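Local coordinates for 433aa long hypothetical phosphoribosylglycinamide formyl transferase (Pyrococcus horikoshii, PDB 2DWC), which is a hypothetical ATP-grasp protein, probably of the PurT family, that binds adenosine-5'-diphosphate, at residues V216-F219 and I225-T228. Sequence-based numbering, arbitrary orientation.
Sequences VRHF and IVTT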
loop_
_atom_site.group_PDB
_atom_site.type_symbol
_atom_site.label_atom_id
_atom_site.label_comp_id
_atom_site.label_asym_id
_atom_site.label_seq_id
_atom_site.Cartn_x
_atom_site.Cartn_y
_atom_site.Cartn_z
ATOM N N VAL B 216 4.820 -18.292 -7.598
ATOM C CA VAL B 216 5.410 -18.120 -6.263
ATOM C C VAL B 216 5.476 -19.428 -5.504
ATOM O O VAL B 216 4.469 -20.139 -5.371
ATOM C CB VAL B 216 4.625 -17.015 -5.433
ATOM C CG1 VAL B 216 3.128 -17.354 -5.281
ATOM C CG2 VAL B 216 5.233 -16.865 -4.026
ATOM N N ARG B 217 6.688 -19.758 -5.019
ATOM C CA ARG B 217 6.930 -20.958 -4.216
ATOM C C ARG B 217 6.788 -20.555 -2.761
ATOM O O ARG B 217 7.423 -19.619 -2.312
ATOM C CB ARG B 217 8.340 -21.493 -4.473
ATOM C CG ARG B 217 8.422 -22.288 -5.826
ATOM C CD ARG B 217 9.834 -22.730 -6.197
ATOM N NE ARG B 217 10.400 -23.500 -5.092
ATOM C CZ ARG B 217 10.260 -24.812 -4.943
ATOM N NH1 ARG B 217 9.570 -25.524 -5.840
ATOM N NH2 ARG B 217 10.824 -25.409 -3.915
ATOM N N HIS B 218 5.995 -21.284 -1.993
ATOM C CA HIS B 218 5.777 -20.884 -0.592
ATOM C C HIS B 218 5.250 -22.106 0.161
ATOM O O HIS B 218 4.912 -23.112 -0.460
ATOM C CB HIS B 218 4.702 -19.766 -0.563
ATOM C CG HIS B 218 3.371 -20.211 -1.116
ATOM N ND1 HIS B 218 2.353 -20.700 -0.324
ATOM C CD2 HIS B 218 2.897 -20.221 -2.385
ATOM C CE1 HIS B 218 1.300 -20.976 -1.083
ATOM N NE2 HIS B 218 1.605 -20.692 -2.336
ATOM N N PHE B 219 5.195 -22.003 1.489
ATOM C CA PHE B 219 4.677 -23.097 2.315
ATOM C C PHE B 219 3.164 -23.100 2.298
ATOM O O PHE B 219 2.513 -22.040 2.261
ATOM C CB PHE B 219 5.089 -22.928 3.781
ATOM C CG PHE B 219 6.545 -23.237 4.047
ATOM C CD1 PHE B 219 7.062 -24.522 3.805
ATOM C CD2 PHE B 219 7.418 -22.226 4.468
ATOM C CE1 PHE B 219 8.425 -24.793 3.968
ATOM C CE2 PHE B 219 8.788 -22.487 4.633
ATOM C CZ PHE B 219 9.291 -23.788 4.377
ATOM N N ILE B 225 6.152 -27.280 0.677
ATOM C CA ILE B 225 6.239 -26.223 -0.310
ATOM C C ILE B 225 5.335 -26.470 -1.512
ATOM O O ILE B 225 5.285 -27.591 -2.056
ATOM C CB ILE B 225 7.685 -26.055 -0.763
ATOM C CG1 ILE B 225 8.534 -25.704 0.459
ATOM C CG2 ILE B 225 7.778 -24.988 -1.883
ATOM C CD1 ILE B 225 10.008 -25.696 0.136
ATOM N N VAL B 226 4.569 -25.446 -1.884
ATOM C CA VAL B 226 3.720 -25.520 -3.080
ATOM C C VAL B 226 4.015 -24.328 -3.990
ATOM O O VAL B 226 4.726 -23.390 -3.589
ATOM C CB VAL B 226 2.200 -25.512 -2.721
ATOM C CG1 VAL B 226 1.865 -26.727 -1.909
ATOM C CG2 VAL B 226 1.843 -24.271 -1.929
ATOM N N THR B 227 3.490 -24.355 -5.217
ATOM C CA THR B 227 3.721 -23.250 -6.139
ATOM C C THR B 227 2.341 -22.745 -6.591
ATOM O O THR B 227 1.479 -23.541 -7.001
ATOM C CB THR B 227 4.534 -23.742 -7.358
ATOM O OG1 THR B 227 5.691 -24.453 -6.895
ATOM C CG2 THR B 227 4.948 -22.546 -8.254
ATOM N N THR B 228 2.148 -21.430 -6.539
ATOM C CA THR B 228 0.867 -20.809 -6.870
ATOM C C THR B 228 1.041 -19.889 -8.042
ATOM O O THR B 228 2.056 -19.197 -8.185
ATOM C CB THR B 228 0.312 -20.082 -5.611
ATOM O OG1 THR B 228 0.129 -21.064 -4.617
ATOM C CG2 THR B 228 -1.025 -19.377 -5.877
HETATM O O HOH W 1 8.058 -24.867 -8.073
#
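Val216 and His218 pair with Thr228 and Val226 through two rings of antiparallel backbone hydrogen bonds, among them Val226 N to His218 O at 2.8 Å, while Arg217 lies opposite Thr227 in the non-hydrogen-bonded pair between them. On the face shared by Val216, His218, Val226 and Thr228, the His218 imidazole reaches diagonally across the neighbouring strand. Its CG sits between the backbone N and carbonyl carbon (chi1 61°), which lays the ring over that strand and brings NE2 within 2.7 Å of Thr228 OG1 in a nearly straight hydrogen bond. At the other ring nitrogen, ND1 donates to Phe219 O from well above the carbonyl plane, so both nitrogens are engaged and the ring's rotation is fixed. Val226 CG2 makes a CH-pi contact over one ring face, 3.8 Å from the centroid of the His218 ring. A histidine suits this place because it offers polar atoms at its edge and a flat face to a branched methyl group. The two strands form a beta hairpin within the ATP-grasp family region. Helix 313-322 packs against Val216 and His218 through Ala320. Threonine suits position 228 because its one hydroxyl serves both His218 NE2 and Arg335 of strand 334-337, which runs parallel to 225-238. On the face carrying Arg217 and Thr227, near helix 253-270, a water accepts from Arg217 NH1 at 2.8 Å and hydrogen-bonds to Thr227 OG1, so the short hydroxyl gives the guanidinium a polar partner through it. Arg217 NE donates to Gly272 O, and Ile225 CG2 lies over one guanidinium face, 3.7 Å from Arg217 NH2. Toward the turn, Ile225 CG1 meets Phe219 CE1 at 3.6 Å, a branched, apolar side chain suited to an aromatic neighbour.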